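Long-range contacts in PmoD (Methylocystis sp. ATCC 49242, PDB 6CPD), which binds copper(I) between two cupredoxin-like subunits and probably serves periplasmic copper handling in methane-oxidizing bacteria: residues M7-G11 / E119-F123; Y12-H16 / A42-N47; F50-L55 / V109-E114; T79-L83 / S94-N98. All blocks are in the same frame, centred on the assembly; numbering follows the deposited sequence.

Overall arrangement
Starting from the N terminus, strand 7-10 opens contact 1, whose partner lies near the C-terminal end, so this pairing closes a loop that holds the other three contacts. Contact 2 follows at once: residues 12-16 join 42-47 within the antiparallel sheet that also holds strand 7-10. Contact 3 opens only after contact 2 has closed, the loop after strand 37-45 bringing the chain to the mixed sheet. Contact 4 is nested inside contact 3 and, like contact 1, ties one sheet to the other; the centres of contacts 1 and 4 are about 17 Å apart, on opposite sides of the chain's centre. None of the loops cross.

Contact 1. Residues M7-G11 / E119-F123; sequences MVMFG and ETAQF. With CU1 (copper (I) ion), chain D.
Val8 and Ala121 meet where strand 7-10 runs nearly antiparallel to strand 119-123, at 155° between short axes 6.4 Å apart, with no direct backbone hydrogen bond across the gap. Instead the methyl of Ala121 fills the gap: its CB lies 3.4 Å from Met9 O and 3.5 Å from Val8 CG2. The same methyl rests over one face of the Phe10 ring, a CH-pi contact in which CB is 3.9 Å from the centroid and somewhat offset to the rim. Phe10 carries its CG beside the backbone N (chi1 -66°), which sends the ring down across the gap, while Glu119 O sits at the ring edge, 3.6 Å from Phe10 CE2. Glu119 OE1, beside the ring at CD2, is engaged by Arg113 in a salt bridge. At the other end Val8 CB approaches Phe123 CD2 obliquely at 4.1 Å. These contacts join the two sheets of a cupredoxin-like beta sandwich, strand 7-10 from one and strand 118-127 from the other. A water bridges the seam, accepting from Met9 N and donating to Gln122 O. Met7 and Met9, two residues apart, turn their side chains to the copper. Both side chains bend at chi3, and Met7 SD and Met9 SD each bind the copper(I) ion at 2.3 Å. The same two methionines of the second subunit complete the site, making an all-thioether environment, a soft donor set suited to copper(I).

Contact 2. Residues Y12-H16 / A42-N47; sequences YDMIH and AFDIEN
Ile15 pairs with Ile45, and His16 with Asp44, as two strands run antiparallel in the sheet that carries the copper-binding edge. Backbone bonds come first: His16 N gives to Asp44 O and Asp44 N to His16 O, each 2.8 Å, and one residue pair beyond Ile15 and Ile45, Glu46 N reaches Met14 O at 3.1 Å. There the strands part, and water takes over: one molecule donates to Met14 O and accepts from Asn47 N, another accepts from Met14 N and donates to Tyr12 O and Glu46 OE1. Apolar contact lies on the isoleucine side, where Ile15 CG1 touches Ile45 CG1 at 4.2 Å and Ile15 CG2 meets the edge of the Phe43 ring in its plane. Side-chain polarity closes the far end. Asn47, its CG trans to the backbone N (chi1 -175°), offers ND2 to Asp13 OD1 at 2.7 Å, entering from well above the carboxylate plane. Asn47 OD1 in turn accepts from Ala49 N, so both ends of the amide are gripped and its flip is probably fixed. The chemistry thus implies that, where the strands diverge, a carboxylate-amide bond and ordered water probably keep the two segments together, close to Met14, which packs on Met9 of the second subunit.

Contact 3. Residues F50-L55 / V109-E114; sequences FRDLPL and VTLTRE
Val109 CG1 touches Leu55 CG at 3.9 Å where the loop after strand 37-45 enters the mixed sheet of the beta sandwich, an antiparallel join beside strand 103-112. Thr110 follows with its carbonyl facing Leu55 CA in a CA-H...O contact, while its OG1 is paired with Thr120 OG1. Leu111, the antiparallel non-hydrogen-bonded partner of Leu55, lies at the middle of the contact. Its CG beside the backbone N (chi1 -74°) directs the branch toward the loop, where the two methyls take different partners: Leu111 CD2 packs on Leu55 CB at 3.7 Å, whereas CD1 reaches Phe50 CE2 at a tight 3.3 Å, the Leu111 and Phe50 side chains crossing at about a right angle. With Phe50 cut back to alanine, a gap would probably open beside Leu111 CD1, and the Arg113 guanidinium would lose the ring that it approaches. Thr112 supplies the one direct hydrogen bond, its N giving to Pro54 O at 3.0 Å, and Thr112 CB is packed against the Pro54 ring. Thr112 O is buried with no polar partner in the model; Leu53 CD2 lies 3.5 Å from it. Arg113, bent at chi2, brings its guanidinium to the Phe50 ring obliquely, the two planes 87° apart. Last comes Glu114, poorly ordered, its carboxylate near that of Asp52; Lys87 forms long, weak ion pairs with both, which probably eases the like charges. Below the carboxylate, Glu114 CG lies 3.7 Å from Leu53 CD2.

Contact 4. Residues T79-L83 / S94-N98; sequences TELHL and SVEHN
Glu80 and His97 reach for one another across the gap between strands 79-86 and 92-99, and their torsions are what make the meeting possible. His97 stretches out, its CG opposite the backbone N (chi1 -174°), which carries the imidazole over to the facing strand. Glu80 does the reverse: it folds at chi2 (-75°), bringing the carboxylate round to the ring. His97 NE2 donates to Glu80 OE1 at 3.0 Å, and OE1 receives it on its anti lone pair, with OE1 somewhat out of the plane of the imidazole; the carboxylate and ring planes are turned steeply against each other. Glu80 OE2 has a second mate, Arg61, in a salt bridge, so the carboxylate is gripped at both oxygens and probably held from turning. The chain turns a corner at Glu80, where a classic beta bulge sets Glu80 and Leu81 together opposite Ile59 of the mixed sheet, while residues 94-98 belong to the other sheet of the sandwich, and the axes stand 9.3 Å apart. Leu81, extended through both torsions, and His97 run alongside each other, pointing opposite ways, with Leu81 CB over one face of the imidazole toward the rim and Leu81 CD1 3.9 Å from His97 CB. Replacing His97 by an alanine is likely to leave Glu80 OE1 without its donor and to uncover Leu81 on the side where the ring lay. Further along the strands, Leu83 CD1 meets Val95 CG1 at 3.5 Å, and Leu81 CD1 lies 4.3 Å from Val95 CG2. His97 also packs edge-to-face with Phe99.

Contact 1. Residues M7-G11 / E119-F123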
loop_
_atom_site.group_PDB
_atom_site.type_symbol
_atom_site.label_atom_id
_atom_site.label_comp_id
_atom_site.label_asym_id
_atom_site.label_seq_id
_atom_site.Cartn_x
_atom_site.Cartn_y
_atom_site.Cartn_z
ATOM N N MET B 7 -0.644 -2.386 -1.682
ATOM C CA MET B 7 -0.488 -3.767 -2.150
ATOM C C MET B 7 -1.668 -4.674 -1.894
ATOM O O MET B 7 -2.476 -4.415 -1.021
ATOM C CB MET B 7 0.729 -4.411 -1.467
ATOM C CG MET B 7 0.521 -4.589 0.052
ATOM S SD MET B 7 1.946 -5.176 0.999
ATOM C CE MET B 7 2.980 -3.687 0.970
ATOM N N VAL B 8 -1.724 -5.766 -2.652
ATOM C CA VAL B 8 -2.548 -6.917 -2.296
ATOM C C VAL B 8 -1.565 -8.069 -2.012
ATOM O O VAL B 8 -0.501 -8.118 -2.608
ATOM C CB VAL B 8 -3.554 -7.259 -3.406
ATOM C CG1 VAL B 8 -2.840 -7.648 -4.678
ATOM C CG2 VAL B 8 -4.485 -8.343 -2.952
ATOM N N MET B 9 -1.863 -8.925 -1.034
ATOM C CA MET B 9 -0.869 -9.876 -0.553
ATOM C C MET B 9 -1.193 -11.359 -0.715
ATOM O O MET B 9 -2.311 -11.780 -0.434
ATOM C CB MET B 9 -0.607 -9.594 0.926
ATOM C CG MET B 9 -0.244 -8.132 1.180
ATOM S SD MET B 9 0.133 -7.893 2.894
ATOM C CE MET B 9 -1.512 -7.943 3.613
ATOM N N PHE B 10 -0.190 -12.144 -1.115
ATOM C CA PHE B 10 -0.257 -13.591 -1.010
ATOM C C PHE B 10 0.902 -14.072 -0.165
ATOM O O PHE B 10 1.947 -14.428 -0.705
ATOM C CB PHE B 10 -0.196 -14.264 -2.382
ATOM C CG PHE B 10 -1.379 -13.977 -3.251
ATOM C CD1 PHE B 10 -1.419 -12.821 -4.017
ATOM C CD2 PHE B 10 -2.461 -14.844 -3.286
ATOM C CE1 PHE B 10 -2.521 -12.540 -4.823
ATOM C CE2 PHE B 10 -3.565 -14.575 -4.092
ATOM C CZ PHE B 10 -3.592 -13.427 -4.862
ATOM N N GLY B 11 0.733 -14.102 1.149
ATOM C CA GLY B 11 1.837 -14.480 2.014
ATOM C C GLY B 11 2.918 -13.415 1.910
ATOM O O GLY B 11 2.662 -12.244 2.158
ATOM N N GLU B 119 -5.995 -19.447 -4.768
ATOM C CA GLU B 119 -5.896 -18.554 -3.626
ATOM C C GLU B 119 -6.495 -17.219 -4.017
ATOM O O GLU B 119 -6.226 -16.710 -5.103
ATOM C CB GLU B 119 -4.443 -18.387 -3.175
ATOM C CG GLU B 119 -3.701 -19.700 -2.974
ATOM C CD GLU B 119 -2.302 -19.525 -2.399
ATOM O OE1 GLU B 119 -1.784 -18.383 -2.414
ATOM O OE2 GLU B 119 -1.721 -20.535 -1.930
ATOM N N THR B 120 -7.343 -16.665 -3.160
ATOM C CA THR B 120 -7.917 -15.358 -3.440
ATOM C C THR B 120 -7.449 -14.346 -2.406
ATOM O O THR B 120 -7.425 -14.629 -1.212
ATOM C CB THR B 120 -9.465 -15.411 -3.488
ATOM O OG1 THR B 120 -9.871 -16.230 -4.590
ATOM C CG2 THR B 120 -10.060 -14.013 -3.692
ATOM N N ALA B 121 -7.072 -13.163 -2.873
ATOM C CA ALA B 121 -6.723 -12.081 -1.959
ATOM C C ALA B 121 -7.651 -10.920 -2.235
ATOM O O ALA B 121 -8.118 -10.756 -3.365
ATOM C CB ALA B 121 -5.275 -11.679 -2.135
ATOM N N GLN B 122 -7.931 -10.123 -1.204
ATOM C CA GLN B 122 -8.871 -9.013 -1.314
ATOM C C GLN B 122 -8.140 -7.712 -1.105
ATOM O O GLN B 122 -7.290 -7.620 -0.213
ATOM C CB GLN B 122 -10.009 -9.139 -0.277
ATOM C CG GLN B 122 -10.698 -10.498 -0.249
ATOM C CD GLN B 122 -11.782 -10.609 0.826
ATOM O OE1 GLN B 122 -12.129 -9.627 1.485
ATOM N NE2 GLN B 122 -12.328 -11.811 0.992
ATOM N N PHE B 123 -8.380 -6.736 -1.970
ATOM C CA PHE B 123 -8.002 -5.389 -1.587
ATOM C C PHE B 123 -9.260 -4.548 -1.515
ATOM O O PHE B 123 -10.045 -4.459 -2.475
ATOM C CB PHE B 123 -6.948 -4.792 -2.505
ATOM C CG PHE B 123 -7.331 -4.694 -3.940
ATOM C CD1 PHE B 123 -7.822 -3.505 -4.457
ATOM C CD2 PHE B 123 -7.073 -5.749 -4.811
ATOM C CE1 PHE B 123 -8.136 -3.394 -5.812
ATOM C CE2 PHE B 123 -7.367 -5.643 -6.175
ATOM C CZ PHE B 123 -7.900 -4.461 -6.673
HETATM CU CU CU1 D . 1.159 -5.862 3.044
HETATM O O HOH W 1 -4.253 -8.239 0.404
#

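Contact 2. Residues Y12-H16 / A42-N47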
loop_
_atom_site.group_PDB
_atom_site.type_symbol
_atom_site.label_atom_id
_atom_site.label_comp_id
_atom_site.label_asym_id
_atom_site.label_seq_id
_atom_site.Cartn_x
_atom_site.Cartn_y
_atom_site.Cartn_z
ATOM N N TYR B 12 4.126 -13.805 1.519
ATOM C CA TYR B 12 5.187 -12.818 1.348
ATOM C C TYR B 12 5.147 -12.196 -0.031
ATOM O O TYR B 12 5.834 -11.208 -0.291
ATOM C CB TYR B 12 6.563 -13.453 1.557
ATOM C CG TYR B 12 6.793 -13.978 2.944
ATOM C CD1 TYR B 12 6.581 -13.172 4.062
ATOM C CD2 TYR B 12 7.202 -15.289 3.138
ATOM C CE1 TYR B 12 6.801 -13.667 5.344
ATOM C CE2 TYR B 12 7.416 -15.789 4.398
ATOM C CZ TYR B 12 7.220 -14.981 5.498
ATOM O OH TYR B 12 7.443 -15.506 6.744
ATOM N N ASP B 13 4.404 -12.812 -0.942
ATOM C CA ASP B 13 4.411 -12.318 -2.313
ATOM C C ASP B 13 3.349 -11.233 -2.463
ATOM O O ASP B 13 2.167 -11.488 -2.226
ATOM C CB ASP B 13 4.166 -13.472 -3.280
ATOM C CG ASP B 13 5.153 -14.615 -3.071
ATOM O OD1 ASP B 13 6.373 -14.419 -3.266
ATOM O OD2 ASP B 13 4.693 -15.727 -2.723
ATOM N N MET B 14 3.744 -10.068 -2.971
ATOM C CA MET B 14 2.834 -8.922 -3.029
ATOM C C MET B 14 2.626 -8.540 -4.473
ATOM O O MET B 14 3.442 -8.869 -5.347
ATOM C CB MET B 14 3.378 -7.699 -2.257
ATOM C CG MET B 14 3.927 -7.985 -0.861
ATOM S SD MET B 14 2.860 -9.113 0.069
ATOM C CE MET B 14 3.557 -8.958 1.722
ATOM N N ILE B 15 1.494 -7.896 -4.725
ATOM C CA ILE B 15 1.259 -7.229 -5.995
ATOM C C ILE B 15 1.070 -5.751 -5.678
ATOM O O ILE B 15 0.202 -5.388 -4.909
ATOM C CB ILE B 15 0.042 -7.796 -6.716
ATOM C CG1 ILE B 15 0.254 -9.295 -6.979
ATOM C CG2 ILE B 15 -0.226 -7.034 -8.038
ATOM C CD1 ILE B 15 -0.965 -9.966 -7.599
ATOM N N HIS B 16 1.937 -4.907 -6.215
ATOM C CA HIS B 16 1.837 -3.488 -5.928
ATOM C C HIS B 16 0.761 -2.888 -6.817
ATOM O O HIS B 16 0.629 -3.247 -7.992
ATOM C CB HIS B 16 3.177 -2.785 -6.162
ATOM C CG HIS B 16 3.160 -1.329 -5.834
ATOM N ND1 HIS B 16 3.095 -0.348 -6.801
ATOM C CD2 HIS B 16 3.187 -0.682 -4.642
ATOM C CE1 HIS B 16 3.093 0.840 -6.221
ATOM N NE2 HIS B 16 3.152 0.665 -4.913
ATOM N N ALA B 42 -3.223 0.169 -11.915
ATOM C CA ALA B 42 -2.048 -0.519 -12.433
ATOM C C ALA B 42 -1.489 -1.508 -11.410
ATOM O O ALA B 42 -1.296 -1.156 -10.242
ATOM C CB ALA B 42 -0.980 0.492 -12.832
ATOM N N PHE B 43 -1.222 -2.729 -11.873
ATOM C CA PHE B 43 -0.761 -3.838 -11.034
ATOM C C PHE B 43 0.671 -4.202 -11.419
ATOM O O PHE B 43 0.996 -4.299 -12.602
ATOM C CB PHE B 43 -1.681 -5.055 -11.189
ATOM C CG PHE B 43 -3.086 -4.815 -10.716
ATOM C CD1 PHE B 43 -3.995 -4.152 -11.523
ATOM C CD2 PHE B 43 -3.494 -5.242 -9.466
ATOM C CE1 PHE B 43 -5.284 -3.914 -11.082
ATOM C CE2 PHE B 43 -4.777 -5.011 -9.022
ATOM C CZ PHE B 43 -5.678 -4.350 -9.836
ATOM N N ASP B 44 1.520 -4.387 -10.412
ATOM C CA ASP B 44 2.919 -4.749 -10.621
ATOM C C ASP B 44 3.207 -5.969 -9.730
ATOM O O ASP B 44 3.331 -5.852 -8.511
ATOM C CB ASP B 44 3.844 -3.583 -10.244
ATOM C CG ASP B 44 5.337 -3.907 -10.424
ATOM O OD1 ASP B 44 5.715 -5.082 -10.639
ATOM O OD2 ASP B 44 6.153 -2.970 -10.273
ATOM N N ILE B 45 3.346 -7.129 -10.341
ATOM C CA ILE B 45 3.560 -8.358 -9.600
ATOM C C ILE B 45 5.008 -8.478 -9.131
ATOM O O ILE B 45 5.919 -8.508 -9.959
ATOM C CB ILE B 45 3.195 -9.567 -10.471
ATOM C CG1 ILE B 45 1.724 -9.461 -10.914
ATOM C CG2 ILE B 45 3.466 -10.838 -9.722
ATOM C CD1 ILE B 45 1.360 -10.416 -12.047
ATOM N N GLU B 46 5.240 -8.522 -7.814
ATOM C CA GLU B 46 6.609 -8.493 -7.304
ATOM C C GLU B 46 7.398 -9.781 -7.556
ATOM O O GLU B 46 8.592 -9.721 -7.820
ATOM C CB GLU B 46 6.631 -8.192 -5.795
ATOM C CG GLU B 46 6.299 -6.740 -5.445
ATOM C CD GLU B 46 6.510 -6.413 -3.965
ATOM O OE1 GLU B 46 6.693 -7.346 -3.147
ATOM O OE2 GLU B 46 6.518 -5.213 -3.627
ATOM N N ASN B 47 6.758 -10.936 -7.396
ATOM C CA ASN B 47 7.427 -12.228 -7.564
ATOM C C ASN B 47 7.392 -12.676 -9.034
ATOM O O ASN B 47 6.322 -12.917 -9.585
ATOM C CB ASN B 47 6.756 -13.276 -6.668
ATOM C CG ASN B 47 7.467 -14.626 -6.679
ATOM O OD1 ASN B 47 8.163 -14.988 -7.633
ATOM N ND2 ASN B 47 7.247 -15.403 -5.628
HETATM O O HOH W 2 6.758 -9.788 -2.934
HETATM O O HOH W 3 4.012 -11.408 -6.176
HETATM O O HOH W 4 1.558 -0.608 -9.439
#

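Contact 3. Residues F50-L55 / V109-E114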
loop_
_atom_site.group_PDB
_atom_site.type_symbol
_atom_site.label_atom_id
_atom_site.label_comp_id
_atom_site.label_asym_id
_atom_site.label_seq_id
_atom_site.Cartn_x
_atom_site.Cartn_y
_atom_site.Cartn_z
ATOM N N PHE B 50 5.230 -15.615 -10.383
ATOM C CA PHE B 50 3.796 -15.397 -10.561
ATOM C C PHE B 50 3.457 -15.048 -12.004
ATOM O O PHE B 50 2.285 -15.032 -12.380
ATOM C CB PHE B 50 3.280 -14.278 -9.645
ATOM C CG PHE B 50 3.037 -14.706 -8.221
ATOM C CD1 PHE B 50 3.706 -15.788 -7.678
ATOM C CD2 PHE B 50 2.120 -14.030 -7.436
ATOM C CE1 PHE B 50 3.479 -16.184 -6.374
ATOM C CE2 PHE B 50 1.888 -14.418 -6.130
ATOM C CZ PHE B 50 2.558 -15.506 -5.602
ATOM N N ARG B 51 4.469 -14.755 -12.818
ATOM C CA ARG B 51 4.198 -14.388 -14.204
ATOM C C ARG B 51 3.702 -15.577 -15.024
ATOM O O ARG B 51 3.173 -15.406 -16.120
ATOM C CB ARG B 51 5.444 -13.789 -14.865
ATOM C CG ARG B 51 5.854 -12.431 -14.328
ATOM C CD ARG B 51 7.131 -11.957 -15.014
ATOM N NE ARG B 51 7.705 -10.771 -14.383
ATOM C CZ ARG B 51 8.924 -10.308 -14.641
ATOM N NH1 ARG B 51 9.698 -10.932 -15.518
ATOM N NH2 ARG B 51 9.370 -9.223 -14.023
ATOM N N ASP B 52 3.897 -16.781 -14.503
ATOM C CA ASP B 52 3.498 -17.984 -15.218
ATOM C C ASP B 52 2.204 -18.526 -14.601
ATOM O O ASP B 52 1.772 -19.630 -14.925
ATOM C CB ASP B 52 4.624 -19.024 -15.168
ATOM C CG ASP B 52 4.591 -19.996 -16.338
ATOM O OD1 ASP B 52 3.494 -20.336 -16.823
ATOM O OD2 ASP B 52 5.682 -20.420 -16.781
ATOM N N LEU B 53 1.616 -17.762 -13.677
ATOM C CA LEU B 53 0.409 -18.188 -12.962
ATOM C C LEU B 53 -0.835 -17.442 -13.427
ATOM O O LEU B 53 -0.830 -16.212 -13.502
ATOM C CB LEU B 53 0.554 -17.990 -11.456
ATOM C CG LEU B 53 1.590 -18.825 -10.710
ATOM C CD1 LEU B 53 1.435 -18.566 -9.215
ATOM C CD2 LEU B 53 1.401 -20.288 -11.031
ATOM N N PRO B 54 -1.907 -18.192 -13.717
ATOM C CA PRO B 54 -3.186 -17.579 -14.068
ATOM C C PRO B 54 -3.650 -16.644 -12.961
ATOM O O PRO B 54 -3.641 -17.014 -11.785
ATOM C CB PRO B 54 -4.127 -18.781 -14.234
ATOM C CG PRO B 54 -3.220 -19.931 -14.581
ATOM C CD PRO B 54 -1.960 -19.665 -13.790
ATOM N N LEU B 55 -4.013 -15.429 -13.346
ATOM C CA LEU B 55 -4.458 -14.427 -12.398
ATOM C C LEU B 55 -5.784 -13.826 -12.871
ATOM O O LEU B 55 -5.904 -13.317 -13.987
ATOM C CB LEU B 55 -3.372 -13.364 -12.234
ATOM C CG LEU B 55 -3.512 -12.206 -11.249
ATOM C CD1 LEU B 55 -2.121 -11.664 -10.947
ATOM C CD2 LEU B 55 -4.389 -11.098 -11.811
ATOM N N VAL B 109 -8.509 -10.774 -6.203
ATOM C CA VAL B 109 -7.468 -11.306 -7.074
ATOM C C VAL B 109 -7.349 -12.796 -6.814
ATOM O O VAL B 109 -7.060 -13.222 -5.699
ATOM C CB VAL B 109 -6.099 -10.642 -6.840
ATOM C CG1 VAL B 109 -5.058 -11.243 -7.785
ATOM C CG2 VAL B 109 -6.188 -9.123 -7.018
ATOM N N THR B 110 -7.589 -13.593 -7.838
ATOM C CA THR B 110 -7.538 -15.028 -7.673
ATOM C C THR B 110 -6.375 -15.600 -8.464
ATOM O O THR B 110 -6.284 -15.396 -9.672
ATOM C CB THR B 110 -8.850 -15.687 -8.129
ATOM O OG1 THR B 110 -9.952 -15.041 -7.479
ATOM C CG2 THR B 110 -8.850 -17.181 -7.790
ATOM N N LEU B 111 -5.486 -16.303 -7.770
ATOM C CA LEU B 111 -4.372 -16.973 -8.416
ATOM C C LEU B 111 -4.619 -18.457 -8.499
ATOM O O LEU B 111 -5.120 -19.070 -7.562
ATOM C CB LEU B 111 -3.064 -16.756 -7.669
ATOM C CG LEU B 111 -2.334 -15.429 -7.712
ATOM C CD1 LEU B 111 -1.029 -15.676 -7.016
ATOM C CD2 LEU B 111 -2.101 -14.983 -9.143
ATOM N N THR B 112 -4.213 -19.050 -9.603
ATOM C CA THR B 112 -4.290 -20.481 -9.692
ATOM C C THR B 112 -2.874 -21.019 -9.564
ATOM O O THR B 112 -2.036 -20.789 -10.439
ATOM C CB THR B 112 -4.918 -20.946 -11.021
ATOM O OG1 THR B 112 -6.171 -20.280 -11.228
ATOM C CG2 THR B 112 -5.123 -22.447 -11.005
ATOM N N ARG B 113 -2.607 -21.713 -8.461
ATOM C CA ARG B 113 -1.328 -22.373 -8.302
ATOM C C ARG B 113 -1.377 -23.445 -9.371
ATOM O O ARG B 113 -2.462 -23.850 -9.780
ATOM C CB ARG B 113 -1.161 -22.978 -6.908
ATOM C CG ARG B 113 -1.089 -21.981 -5.767
ATOM C CD ARG B 113 0.274 -21.347 -5.667
ATOM N NE ARG B 113 0.256 -20.244 -4.715
ATOM C CZ ARG B 113 1.336 -19.578 -4.330
ATOM N NH1 ARG B 113 2.518 -19.907 -4.829
ATOM N NH2 ARG B 113 1.233 -18.581 -3.458
ATOM N N GLU B 114 -0.243 -23.961 -9.810
ATOM C CA GLU B 114 -0.362 -24.960 -10.859
ATOM C C GLU B 114 -0.315 -26.349 -10.248
ATOM O O GLU B 114 -0.170 -27.363 -10.931
ATOM C CB GLU B 114 0.650 -24.714 -11.969
ATOM C CG GLU B 114 0.238 -23.406 -12.693
ATOM C CD GLU B 114 1.002 -23.080 -13.974
ATOM O OE1 GLU B 114 2.249 -23.184 -14.000
ATOM O OE2 GLU B 114 0.327 -22.686 -14.958
HETATM O O HOH W 5 -6.574 -17.438 -11.777
#

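Contact 4. Residues T79-L83 / S94-N98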
loop_
_atom_site.group_PDB
_atom_site.type_symbol
_atom_site.label_atom_id
_atom_site.label_comp_id
_atom_site.label_asym_id
_atom_site.label_seq_id
_atom_site.Cartn_x
_atom_site.Cartn_y
_atom_site.Cartn_z
ATOM N N THR B 79 -20.856 -7.481 -9.405
ATOM C CA THR B 79 -19.618 -7.183 -10.147
ATOM C C THR B 79 -19.593 -5.841 -10.875
ATOM O O THR B 79 -20.502 -5.523 -11.640
ATOM C CB THR B 79 -19.328 -8.300 -11.157
ATOM O OG1 THR B 79 -18.942 -9.474 -10.434
ATOM C CG2 THR B 79 -18.194 -7.901 -12.120
ATOM N N GLU B 80 -18.534 -5.067 -10.626
ATOM C CA GLU B 80 -18.263 -3.816 -11.346
ATOM C C GLU B 80 -17.427 -4.077 -12.575
ATOM O O GLU B 80 -17.637 -3.481 -13.627
ATOM C CB GLU B 80 -17.518 -2.807 -10.473
ATOM C CG GLU B 80 -18.365 -2.094 -9.476
ATOM C CD GLU B 80 -19.254 -1.027 -10.104
ATOM O OE1 GLU B 80 -18.935 -0.544 -11.214
ATOM O OE2 GLU B 80 -20.265 -0.667 -9.463
ATOM N N LEU B 81 -16.431 -4.940 -12.412
ATOM C CA LEU B 81 -15.555 -5.285 -13.518
ATOM C C LEU B 81 -15.008 -6.684 -13.318
ATOM O O LEU B 81 -14.763 -7.095 -12.190
ATOM C CB LEU B 81 -14.421 -4.254 -13.604
ATOM C CG LEU B 81 -13.116 -4.512 -14.354
ATOM C CD1 LEU B 81 -12.570 -3.193 -14.851
ATOM C CD2 LEU B 81 -12.085 -5.181 -13.446
ATOM N N HIS B 82 -14.788 -7.401 -14.411
ATOM C CA HIS B 82 -14.265 -8.761 -14.329
ATOM C C HIS B 82 -13.278 -9.048 -15.447
ATOM O O HIS B 82 -13.620 -8.942 -16.615
ATOM C CB HIS B 82 -15.399 -9.787 -14.371
ATOM C CG HIS B 82 -14.937 -11.192 -14.153
ATOM N ND1 HIS B 82 -15.529 -12.275 -14.763
ATOM C CD2 HIS B 82 -13.934 -11.693 -13.390
ATOM C CE1 HIS B 82 -14.908 -13.383 -14.395
ATOM N NE2 HIS B 82 -13.938 -13.054 -13.557
ATOM N N LEU B 83 -12.043 -9.386 -15.079
ATOM C CA LEU B 83 -11.062 -9.863 -16.045
ATOM C C LEU B 83 -10.803 -11.348 -15.847
ATOM O O LEU B 83 -10.287 -11.747 -14.805
ATOM C CB LEU B 83 -9.736 -9.116 -15.923
ATOM C CG LEU B 83 -9.608 -7.606 -16.002
ATOM C CD1 LEU B 83 -8.112 -7.310 -16.010
ATOM C CD2 LEU B 83 -10.288 -7.044 -17.242
ATOM N N SER B 94 -2.741 -3.114 -16.527
ATOM C CA SER B 94 -3.615 -2.048 -16.055
ATOM C C SER B 94 -5.056 -2.381 -16.399
ATOM O O SER B 94 -5.315 -3.086 -17.374
ATOM C CB SER B 94 -3.245 -0.701 -16.684
ATOM O OG SER B 94 -1.975 -0.238 -16.248
ATOM N N VAL B 95 -5.982 -1.884 -15.582
ATOM C CA VAL B 95 -7.401 -1.952 -15.894
ATOM C C VAL B 95 -7.947 -0.532 -15.779
ATOM O O VAL B 95 -7.436 0.288 -15.008
ATOM C CB VAL B 95 -8.180 -2.922 -14.968
ATOM C CG1 VAL B 95 -7.349 -4.149 -14.676
ATOM C CG2 VAL B 95 -8.565 -2.250 -13.687
ATOM N N GLU B 96 -8.922 -0.221 -16.622
ATOM C CA GLU B 96 -9.557 1.077 -16.604
ATOM C C GLU B 96 -11.036 0.879 -16.362
ATOM O O GLU B 96 -11.631 -0.051 -16.898
ATOM C CB GLU B 96 -9.308 1.827 -17.923
ATOM C CG GLU B 96 -9.966 3.205 -18.010
ATOM C CD GLU B 96 -11.426 3.163 -18.461
ATOM O OE1 GLU B 96 -11.863 2.131 -19.012
ATOM O OE2 GLU B 96 -12.139 4.174 -18.257
ATOM N N HIS B 97 -11.628 1.735 -15.545
ATOM C CA HIS B 97 -13.053 1.622 -15.278
ATOM C C HIS B 97 -13.633 2.980 -14.907
ATOM O O HIS B 97 -13.004 3.758 -14.186
ATOM C CB HIS B 97 -13.314 0.609 -14.153
ATOM C CG HIS B 97 -14.768 0.337 -13.921
ATOM N ND1 HIS B 97 -15.568 -0.272 -14.862
ATOM C CD2 HIS B 97 -15.574 0.616 -12.867
ATOM C CE1 HIS B 97 -16.802 -0.370 -14.398
ATOM N NE2 HIS B 97 -16.832 0.167 -13.188
ATOM N N ASN B 98 -14.825 3.273 -15.402
ATOM C CA ASN B 98 -15.543 4.440 -14.924
ATOM C C ASN B 98 -16.383 4.051 -13.722
ATOM O O ASN B 98 -17.385 3.357 -13.861
ATOM C CB ASN B 98 -16.432 5.033 -16.022
ATOM C CG ASN B 98 -17.071 6.354 -15.608
ATOM O OD1 ASN B 98 -16.465 7.417 -15.739
ATOM N ND2 ASN B 98 -18.316 6.291 -15.130
#